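Local structure of Bd3459 (5CEC) at residues A[82-85]-A[86-90]; A[242-245]-A[246-249]; A[256-259]-A[260-263]; A[264-267]-A[268-272]. The protein is a predatory endopeptidase of the S13 penicillin-binding-protein family, probably acting on peptidoglycan peptides, and forms a complex with the ankyrin-repeat immunity protein Bd3460. The protein carries 1 engineered substitution. All blocks are in the same frame, centred on the assembly; numbering follows the deposited sequence.

Interaction 1. Residues A[82-85]-A[86-90]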
loop_
_atom_site.group_PDB
_atom_site.type_symbol
_atom_site.label_atom_id
_atom_site.label_comp_id
_atom_site.label_asym_id
_atom_site.label_seq_id
_atom_site.Cartn_x
_atom_site.Cartn_y
_atom_site.Cartn_z
ATOM N N ASP A 82 -6.893 -16.764 10.090
ATOM C CA ASP A 82 -6.977 -18.099 10.739
ATOM C C ASP A 82 -7.113 -17.988 12.264
ATOM O O ASP A 82 -7.886 -18.727 12.873
ATOM C CB ASP A 82 -5.757 -18.956 10.370
ATOM C CG ASP A 82 -5.940 -19.724 9.084
ATOM O OD1 ASP A 82 -7.047 -19.670 8.460
ATOM O OD2 ASP A 82 -4.967 -20.412 8.718
ATOM N N ARG A 83 -6.361 -17.099 12.897
ATOM C CA ARG A 83 -6.369 -17.019 14.353
ATOM C C ARG A 83 -7.602 -16.289 14.893
ATOM O O ARG A 83 -8.100 -16.635 15.969
ATOM C CB ARG A 83 -5.134 -16.290 14.855
ATOM C CG ARG A 83 -3.925 -17.155 14.996
ATOM C CD ARG A 83 -3.998 -17.962 16.305
ATOM N NE ARG A 83 -3.934 -17.080 17.482
ATOM C CZ ARG A 83 -2.833 -16.513 17.977
ATOM N NH1 ARG A 83 -1.629 -16.789 17.482
ATOM N NH2 ARG A 83 -2.929 -15.671 19.003
ATOM N N LEU A 84 -8.061 -15.266 14.185
ATOM C CA LEU A 84 -9.146 -14.401 14.672
ATOM C C LEU A 84 -10.467 -14.532 13.957
ATOM O O LEU A 84 -11.529 -14.356 14.573
ATOM C CB LEU A 84 -8.699 -12.950 14.625
ATOM C CG LEU A 84 -7.419 -12.609 15.396
ATOM C CD1 LEU A 84 -7.030 -11.177 15.090
ATOM C CD2 LEU A 84 -7.580 -12.838 16.885
ATOM N N GLY A 85 -10.407 -14.803 12.661
ATOM C CA GLY A 85 -11.575 -14.817 11.793
ATOM C C GLY A 85 -11.770 -13.454 11.130
ATOM O O GLY A 85 -11.539 -12.415 11.740
ATOM N N PRO A 86 -12.239 -13.452 9.872
ATOM C CA PRO A 86 -12.397 -12.178 9.155
ATOM C C PRO A 86 -13.443 -11.229 9.716
ATOM O O PRO A 86 -13.395 -10.045 9.398
ATOM C CB PRO A 86 -12.788 -12.615 7.739
ATOM C CG PRO A 86 -13.441 -13.949 7.937
ATOM C CD PRO A 86 -12.709 -14.594 9.078
ATOM N N ASP A 87 -14.362 -11.746 10.525
ATOM C CA ASP A 87 -15.395 -10.925 11.137
ATOM C C ASP A 87 -15.061 -10.522 12.562
ATOM O O ASP A 87 -15.877 -9.888 13.250
ATOM C CB ASP A 87 -16.720 -11.664 11.064
ATOM C CG ASP A 87 -17.149 -11.936 9.628
ATOM O OD1 ASP A 87 -17.264 -10.954 8.875
ATOM O OD2 ASP A 87 -17.384 -13.116 9.259
ATOM N N TYR A 88 -13.853 -10.854 13.022
ATOM C CA TYR A 88 -13.436 -10.510 14.393
ATOM C C TYR A 88 -13.420 -8.981 14.552
ATOM O O TYR A 88 -12.973 -8.272 13.639
ATOM C CB TYR A 88 -12.026 -11.045 14.657
ATOM C CG TYR A 88 -11.494 -10.725 16.025
ATOM C CD1 TYR A 88 -11.870 -11.474 17.129
ATOM C CD2 TYR A 88 -10.608 -9.659 16.234
ATOM C CE1 TYR A 88 -11.393 -11.191 18.388
ATOM C CE2 TYR A 88 -10.110 -9.377 17.487
ATOM C CZ TYR A 88 -10.518 -10.135 18.571
ATOM O OH TYR A 88 -10.032 -9.862 19.831
ATOM N N ARG A 89 -13.852 -8.492 15.712
ATOM C CA ARG A 89 -13.695 -7.089 16.065
ATOM C C ARG A 89 -12.890 -6.937 17.354
ATOM O O ARG A 89 -13.030 -7.727 18.279
ATOM C CB ARG A 89 -15.065 -6.439 16.214
ATOM C CG ARG A 89 -15.840 -6.357 14.918
ATOM C CD ARG A 89 -17.284 -5.993 15.143
ATOM N NE ARG A 89 -18.051 -5.916 13.914
ATOM C CZ ARG A 89 -18.314 -4.802 13.236
ATOM N NH1 ARG A 89 -17.775 -3.636 13.569
ATOM N NH2 ARG A 89 -19.070 -4.874 12.147
ATOM N N PHE A 90 -12.022 -5.924 17.373
ATOM C CA PHE A 90 -11.252 -5.579 18.539
ATOM C C PHE A 90 -12.175 -4.767 19.428
ATOM O O PHE A 90 -12.642 -3.696 19.034
ATOM C CB PHE A 90 -10.032 -4.764 18.113
ATOM C CG PHE A 90 -9.042 -5.588 17.325
ATOM C CD1 PHE A 90 -9.151 -5.740 15.948
ATOM C CD2 PHE A 90 -8.013 -6.251 17.978
ATOM C CE1 PHE A 90 -8.264 -6.546 15.241
ATOM C CE2 PHE A 90 -7.126 -7.071 17.276
ATOM C CZ PHE A 90 -7.244 -7.201 15.904
#
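Tyr88 receives a methyl of Leu84 over one face of its ring and has Phe90 at its edge. Leu84 CD2 lies 4.2 Å from the centroid of the Tyr88 ring and only 5° off the ring normal, a CH-pi contact almost centred over the face. Phe90 CD2 comes to the Tyr88 rim in the plane of that ring, while Tyr88 CE2 hangs over the centre of one Phe90 face, 3.6 Å above its plane. The other branch of the leucine, Leu84 CD1, meets Phe90 CZ at 4.1 Å from an oblique direction, so one forked side chain serves both aromatics. Closer to the backbone, Leu84 CB and Tyr88 CB touch at 3.8 Å. With CG opposite its backbone N (chi1 179°), Tyr88 turns its ring back beside the leucine.

The chain doubles back through Gly85, which leaves helical geometry with positive phi, and Tyr88 N donates to Gly85 O at 3.1 Å, from above the carbonyl plane. Outside this cluster Leu240 packs on both Leu84 and Phe90, Lys91 makes a cation-pi contact with Tyr88, and Asp87 bonds to Tyr326. Here is a worked case of a helix ending at a glycine and passing through a type I beta turn, Gly85 to Tyr88, which connects helix 72-84 to strand 91-98 of the mixed sheet.

Interaction 2. Residues A[242-245]-A[246-249]. With SO4 (sulfate ion), chain D.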
loop_
_atom_site.group_PDB
_atom_site.type_symbol
_atom_site.label_atom_id
_atom_site.label_comp_id
_atom_site.label_asym_id
_atom_site.label_seq_id
_atom_site.Cartn_x
_atom_site.Cartn_y
_atom_site.Cartn_z
ATOM N N THR A 242 -11.893 -5.573 7.202
ATOM C CA THR A 242 -11.765 -4.155 6.861
ATOM C C THR A 242 -10.367 -3.615 7.222
ATOM O O THR A 242 -9.751 -2.845 6.470
ATOM C CB THR A 242 -12.861 -3.341 7.540
ATOM O OG1 THR A 242 -14.121 -3.889 7.163
ATOM C CG2 THR A 242 -12.771 -1.856 7.225
ATOM N N ILE A 243 -9.922 -3.958 8.410
ATOM C CA ILE A 243 -8.575 -3.572 8.867
ATOM C C ILE A 243 -7.517 -4.116 7.900
ATOM O O ILE A 243 -6.569 -3.414 7.503
ATOM C CB ILE A 243 -8.325 -4.052 10.316
ATOM C CG1 ILE A 243 -9.290 -3.321 11.263
ATOM C CG2 ILE A 243 -6.838 -3.849 10.711
ATOM C CD1 ILE A 243 -9.298 -3.917 12.652
ATOM N N LEU A 244 -7.686 -5.380 7.525
ATOM C CA LEU A 244 -6.785 -6.024 6.561
ATOM C C LEU A 244 -6.838 -5.366 5.183
ATOM O O LEU A 244 -5.806 -5.109 4.565
ATOM C CB LEU A 244 -7.084 -7.524 6.445
ATOM C CG LEU A 244 -6.806 -8.319 7.715
ATOM C CD1 LEU A 244 -7.441 -9.684 7.614
ATOM C CD2 LEU A 244 -5.333 -8.469 8.027
ATOM N N LYS A 245 -8.056 -5.049 4.729
ATOM C CA LYS A 245 -8.214 -4.340 3.454
ATOM C C LYS A 245 -7.447 -3.013 3.477
ATOM O O LYS A 245 -6.720 -2.695 2.522
ATOM C CB LYS A 245 -9.692 -4.081 3.157
ATOM C CG LYS A 245 -9.982 -3.441 1.816
ATOM C CD LYS A 245 -9.948 -4.405 0.667
ATOM C CE LYS A 245 -10.090 -3.667 -0.660
ATOM N NZ LYS A 245 -10.188 -4.565 -1.840
ATOM N N ARG A 246 -7.621 -2.239 4.553
ATOM C CA ARG A 246 -6.891 -0.963 4.668
ATOM C C ARG A 246 -5.375 -1.227 4.623
ATOM O O ARG A 246 -4.637 -0.571 3.879
ATOM C CB ARG A 246 -7.272 -0.254 5.941
ATOM C CG ARG A 246 -6.631 1.100 6.129
ATOM C CD ARG A 246 -6.973 2.083 5.026
ATOM N NE ARG A 246 -6.689 3.457 5.430
ATOM C CZ ARG A 246 -6.630 4.488 4.596
ATOM N NH1 ARG A 246 -6.688 4.338 3.272
ATOM N NH2 ARG A 246 -6.460 5.682 5.109
ATOM N N MET A 247 -4.931 -2.220 5.407
ATOM C CA MET A 247 -3.495 -2.545 5.457
ATOM C C MET A 247 -2.947 -2.888 4.080
ATOM O O MET A 247 -1.861 -2.430 3.697
ATOM C CB MET A 247 -3.295 -3.710 6.404
ATOM C CG MET A 247 -1.862 -4.197 6.464
ATOM S SD MET A 247 -1.657 -5.679 7.493
ATOM C CE MET A 247 -2.377 -6.924 6.469
ATOM N N ASN A 248 -3.659 -3.756 3.370
ATOM C CA ASN A 248 -3.188 -4.256 2.087
ATOM C C ASN A 248 -3.424 -3.278 0.931
ATOM O O ASN A 248 -2.815 -3.430 -0.125
ATOM C CB ASN A 248 -3.767 -5.635 1.801
ATOM C CG ASN A 248 -3.176 -6.689 2.691
ATOM O OD1 ASN A 248 -1.983 -6.609 3.034
ATOM N ND2 ASN A 248 -3.992 -7.663 3.097
ATOM N N ASN A 249 -4.267 -2.259 1.137
ATOM C CA ASN A 249 -4.399 -1.189 0.144
ATOM C C ASN A 249 -3.181 -0.249 0.259
ATOM O O ASN A 249 -2.554 0.084 -0.767
ATOM C CB ASN A 249 -5.665 -0.345 0.372
ATOM C CG ASN A 249 -6.918 -0.922 -0.246
ATOM O OD1 ASN A 249 -6.890 -1.885 -0.990
ATOM N ND2 ASN A 249 -8.055 -0.306 0.091
HETATM S S SO4 D . -6.337 7.995 2.147
HETATM O O1 SO4 D . -6.725 9.106 1.248
HETATM O O2 SO4 D . -6.504 6.694 1.451
HETATM O O3 SO4 D . -7.076 8.014 3.431
HETATM O O4 SO4 D . -4.876 8.122 2.415
HETATM O O HOH W 1 -6.605 -4.347 0.240
#
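Lys245 sets out with CG opposite its backbone N (chi1 -176°) and then bends at chi2 (79°), which carries CE alongside the amide of Asn249, one helical turn ahead. This is the i to i+4 spacing of an alpha-helix, here helix 240-250, whose later end approaches the probable SxxK active-site motif of the family: the Asn248 side chain touches Lys73. Lys245 CE lies 3.7 Å from Asn249 OD1, a contact of the aliphatic shaft, and the two side chains run at a slant to each other. The ammonium travels on, to a salt bridge with Asp338 and further hydrogen bonds, among them one to Ser329 O, so this buried charge is well supplied with acceptors.

On the flank facing helices 72-84 and 253-262, Leu244 and Met247 lie side by side and point the same way. Their ends meet as Leu244 CD2 to Met247 CE at 3.7 Å, the methionine chain being folded at its last torsion. Asn248 uses ND2 outside the segment, on Val331 O and Thr77 OG1.

Arg246 also bends at chi2, and its NE pairs with Glu152. Its two terminal nitrogens grip a sulfate, probably from the crystallisation liquor, at the guanidinium edge: Arg246 NH2 donates to sulfate O3 at 2.9 Å, while Arg246 NH1 reaches sulfate O2 at 3.0 Å along an almost straight bond of 178°. A single water ties the turn together, donating to Lys245 O at 2.8 Å and to Asn249 OD1 at 2.8 Å.

Interaction 3. Residues A[256-259]-A[260-263]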
loop_
_atom_site.group_PDB
_atom_site.type_symbol
_atom_site.label_atom_id
_atom_site.label_comp_id
_atom_site.label_asym_id
_atom_site.label_seq_id
_atom_site.Cartn_x
_atom_site.Cartn_y
_atom_site.Cartn_z
ATOM N N ALA A 256 0.438 -4.115 10.037
ATOM C CA ALA A 256 0.972 -5.473 9.835
ATOM C C ALA A 256 1.847 -5.884 11.024
ATOM O O ALA A 256 1.758 -7.031 11.499
ATOM C CB ALA A 256 1.775 -5.532 8.549
ATOM N N ASP A 257 2.733 -4.997 11.454
ATOM C CA ASP A 257 3.659 -5.333 12.533
ATOM C C ASP A 257 2.904 -5.551 13.841
ATOM O O ASP A 257 3.209 -6.466 14.591
ATOM C CB ASP A 257 4.768 -4.274 12.671
ATOM C CG ASP A 257 5.747 -4.324 11.536
ATOM O OD1 ASP A 257 6.073 -5.449 11.088
ATOM O OD2 ASP A 257 6.238 -3.260 11.127
ATOM N N ASN A 258 1.866 -4.748 14.091
ATOM C CA ASN A 258 1.108 -4.928 15.296
ATOM C C ASN A 258 0.257 -6.188 15.296
ATOM O O ASN A 258 0.120 -6.804 16.329
ATOM C CB ASN A 258 0.305 -3.669 15.653
ATOM C CG ASN A 258 1.173 -2.657 16.369
ATOM O OD1 ASN A 258 1.430 -2.814 17.561
ATOM N ND2 ASN A 258 1.717 -1.692 15.628
ATOM N N LEU A 259 -0.307 -6.550 14.144
ATOM C CA LEU A 259 -1.013 -7.824 14.069
ATOM C C LEU A 259 -0.044 -8.966 14.403
ATOM O O LEU A 259 -0.386 -9.865 15.152
ATOM C CB LEU A 259 -1.635 -8.047 12.703
ATOM C CG LEU A 259 -2.926 -7.286 12.418
ATOM C CD1 LEU A 259 -3.281 -7.373 10.967
ATOM C CD2 LEU A 259 -4.084 -7.772 13.297
ATOM N N TYR A 260 1.155 -8.939 13.811
ATOM C CA TYR A 260 2.145 -10.008 14.004
ATOM C C TYR A 260 2.555 -10.103 15.453
ATOM O O TYR A 260 2.628 -11.209 16.015
ATOM C CB TYR A 260 3.305 -9.712 13.089
ATOM C CG TYR A 260 4.451 -10.659 13.030
ATOM C CD1 TYR A 260 5.561 -10.490 13.853
ATOM C CD2 TYR A 260 4.477 -11.685 12.103
ATOM C CE1 TYR A 260 6.665 -11.311 13.748
ATOM C CE2 TYR A 260 5.577 -12.539 12.008
ATOM C CZ TYR A 260 6.658 -12.348 12.825
ATOM O OH TYR A 260 7.729 -13.179 12.669
ATOM N N TRP A 261 2.788 -8.971 16.110
ATOM C CA TRP A 261 3.122 -8.996 17.526
ATOM C C TRP A 261 1.947 -9.437 18.386
ATOM O O TRP A 261 2.108 -10.236 19.315
ATOM C CB TRP A 261 3.620 -7.634 17.991
ATOM C CG TRP A 261 4.878 -7.192 17.332
ATOM C CD1 TRP A 261 5.921 -7.965 16.896
ATOM C CD2 TRP A 261 5.236 -5.840 17.024
ATOM N NE1 TRP A 261 6.914 -7.171 16.364
ATOM C CE2 TRP A 261 6.496 -5.868 16.398
ATOM C CE3 TRP A 261 4.607 -4.602 17.200
ATOM C CZ2 TRP A 261 7.137 -4.708 15.976
ATOM C CZ3 TRP A 261 5.250 -3.450 16.737
ATOM C CH2 TRP A 261 6.499 -3.521 16.152
ATOM N N ASN A 262 0.753 -8.956 18.058
ATOM C CA ASN A 262 -0.450 -9.376 18.783
ATOM C C ASN A 262 -0.628 -10.890 18.804
ATOM O O ASN A 262 -1.095 -11.414 19.792
ATOM C CB ASN A 262 -1.727 -8.797 18.151
ATOM C CG ASN A 262 -1.952 -7.324 18.433
ATOM O OD1 ASN A 262 -1.201 -6.671 19.173
ATOM N ND2 ASN A 262 -3.019 -6.811 17.853
ATOM N N LEU A 263 -0.342 -11.540 17.689
ATOM C CA LEU A 263 -0.537 -12.968 17.548
ATOM C C LEU A 263 0.622 -13.798 18.136
ATOM O O LEU A 263 0.560 -15.030 18.128
ATOM C CB LEU A 263 -0.794 -13.313 16.086
ATOM C CG LEU A 263 -2.037 -12.661 15.471
ATOM C CD1 LEU A 263 -2.113 -12.858 13.964
ATOM C CD2 LEU A 263 -3.294 -13.244 16.093
HETATM O O HOH W 2 1.198 -5.187 19.091
#
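Trp261 folds back over the preceding turn of its helix and meets Asp257 with the face of its indole. Asp257 CB stands 4.1 Å from the centroid of the six-membered ring, 15° off the normal, a CH-pi contact. The carbonyl oxygen, Asp257 O, hangs over the same ring system towards its rim, while accepting the backbone bond from Trp261 N at 3.0 Å. Asn258 approaches the indole edge instead, with OD1 3.7 Å from Trp261 CE3 and its amide turned 84° to the ring. Beyond them a water lies 2.8 Å from both Asn258 OD1 and Asn262 OD1 and bridges the two side chains.

A second shell fixes these polar groups. Tyr254 O holds Asn258 ND2, Arg112 NE binds Asn262 OD1, and the Asp257 carboxylate is gripped by Thr161 and Ser290. Lys163 adds a cation-pi contact to Trp261.

Other flanks of helix 253-262 close the core: Leu259 packs on Leu244 of helix 240-250 and Thr76 of helix 72-84, while Leu263 lies against Trp79 and Ala80 of that same helix.

Interaction 4. Residues A[264-267]-A[268-272]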
loop_
_atom_site.group_PDB
_atom_site.type_symbol
_atom_site.label_atom_id
_atom_site.label_comp_id
_atom_site.label_asym_id
_atom_site.label_seq_id
_atom_site.Cartn_x
_atom_site.Cartn_y
_atom_site.Cartn_z
ATOM N N GLY A 264 1.635 -13.121 18.695
ATOM C CA GLY A 264 2.729 -13.781 19.432
ATOM C C GLY A 264 4.121 -13.614 18.849
ATOM O O GLY A 264 5.094 -14.189 19.356
ATOM N N GLY A 265 4.239 -12.837 17.774
ATOM C CA GLY A 265 5.536 -12.561 17.189
ATOM C C GLY A 265 6.156 -13.778 16.514
ATOM O O GLY A 265 5.471 -14.759 16.147
ATOM N N THR A 266 7.471 -13.722 16.355
ATOM C CA THR A 266 8.176 -14.699 15.527
ATOM C C THR A 266 8.089 -16.118 16.055
ATOM O O THR A 266 7.890 -17.045 15.271
ATOM C CB THR A 266 9.631 -14.265 15.335
ATOM O OG1 THR A 266 9.633 -12.984 14.674
ATOM C CG2 THR A 266 10.435 -15.289 14.494
ATOM N N GLU A 267 8.230 -16.316 17.367
ATOM C CA GLU A 267 8.120 -17.684 17.879
ATOM C C GLU A 267 6.760 -18.271 17.558
ATOM O O GLU A 267 6.665 -19.432 17.171
ATOM C CB GLU A 267 8.390 -17.723 19.379
ATOM C CG GLU A 267 9.848 -17.455 19.711
ATOM C CD GLU A 267 10.188 -17.670 21.182
ATOM O OE1 GLU A 267 9.325 -18.122 21.971
ATOM O OE2 GLU A 267 11.350 -17.400 21.550
ATOM N N ALA A 268 5.704 -17.481 17.709
ATOM C CA ALA A 268 4.352 -17.965 17.437
ATOM C C ALA A 268 4.106 -18.169 15.941
ATOM O O ALA A 268 3.461 -19.138 15.528
ATOM C CB ALA A 268 3.321 -17.016 18.021
ATOM N N PHE A 269 4.628 -17.267 15.127
ATOM C CA PHE A 269 4.508 -17.412 13.692
ATOM C C PHE A 269 5.179 -18.700 13.193
ATOM O O PHE A 269 4.617 -19.457 12.365
ATOM C CB PHE A 269 5.134 -16.230 12.943
ATOM C CG PHE A 269 5.093 -16.409 11.472
ATOM C CD1 PHE A 269 3.884 -16.283 10.790
ATOM C CD2 PHE A 269 6.220 -16.843 10.784
ATOM C CE1 PHE A 269 3.816 -16.514 9.421
ATOM C CE2 PHE A 269 6.162 -17.068 9.428
ATOM C CZ PHE A 269 4.962 -16.924 8.743
ATOM N N ASN A 270 6.396 -18.941 13.661
ATOM C CA ASN A 270 7.094 -20.167 13.258
ATOM C C ASN A 270 6.282 -21.407 13.591
ATOM O O ASN A 270 6.195 -22.339 12.771
ATOM C CB ASN A 270 8.483 -20.249 13.888
ATOM C CG ASN A 270 9.443 -19.244 13.301
ATOM O OD1 ASN A 270 9.187 -18.660 12.256
ATOM N ND2 ASN A 270 10.554 -19.027 13.986
ATOM N N ALA A 271 5.679 -21.441 14.773
ATOM C CA ALA A 271 4.841 -22.601 15.152
ATOM C C ALA A 271 3.587 -22.707 14.269
ATOM O O ALA A 271 3.208 -23.793 13.838
ATOM C CB ALA A 271 4.459 -22.512 16.627
ATOM N N TYR A 272 2.958 -21.559 14.019
ATOM C CA TYR A 272 1.769 -21.530 13.177
ATOM C C TYR A 272 2.045 -22.083 11.783
ATOM O O TYR A 272 1.319 -22.941 11.287
ATOM C CB TYR A 272 1.201 -20.100 13.043
ATOM C CG TYR A 272 0.202 -19.957 11.916
ATOM C CD1 TYR A 272 -1.098 -20.430 12.034
ATOM C CD2 TYR A 272 0.551 -19.366 10.695
ATOM C CE1 TYR A 272 -1.998 -20.346 10.974
ATOM C CE2 TYR A 272 -0.350 -19.290 9.646
ATOM C CZ TYR A 272 -1.623 -19.771 9.780
ATOM O OH TYR A 272 -2.498 -19.661 8.734
#
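Ala268 sets its methyl directly against Gly264, with CB 3.6 Å from Gly264 CA. The glycine has positive phi and, with two bonds back into the last turn of helix 253-262, forms a Schellman motif; lacking a CB, it admits the methyl at this short range. The same methyl also touches Trp79 of helix 72-84.

Next in sequence, Phe269 N donates to Gly265 O at 2.8 Å, nearly in line with the carbonyl, an early rung of helix 265-277. Because CG stands opposite the backbone N (chi1 176°), the ring is swung off the preceding turn and into the protein, where it stacks with Phe286 and meets Trp79 edge to face.

Asn270 N bonds to Thr266 O at 2.9 Å with an angle of 171° at the hydrogen. The two side chains run alongside one another in the same direction, and Thr266 CG2 touches Asn270 ND2 at 3.8 Å, a methyl against an amide nitrogen. The threonine hydroxyl points to another partner, Tyr260 OH.

Ala271 N reaches Glu267 O at the longer distance of 3.3 Å. Tyr272 makes its backbone bond to Ala268 O, then sends its ring to stack on Trp79 and its hydroxyl to Asp82.

Across this turn, then, polar cohesion comes from the main chain, while side-chain contact is limited to small touches by methyl groups. The larger groups, Phe269 and Tyr272, spend their surface on aromatic neighbours beyond the segment, so the first two turns of the helix are anchored by rings on their inner side.

In the fold
The four contacts come in series along the chain, and three of them occupy consecutive helices, 240-250, 253-262 and 265-277, which gather about helix 72-84, the helix that interaction 1 ends. Interactions 2 and 3 have centres about 14 Å apart and touch through Met247 and Ala256; interactions 3 and 4 are closer, about 10 Å between centres, joined by the short link through Leu263 and Gly264 and by the bond of Tyr260 OH with Thr266 OG1. Interactions 2 and 4 do not touch. Interaction 1 reaches all three others, with Phe90 against Ile243 and Leu259, Arg83 bonded to Leu263 O, and Asp82 to Tyr272. The three helices thus pack round the helix that carries the lysine of the probable SxxK motif.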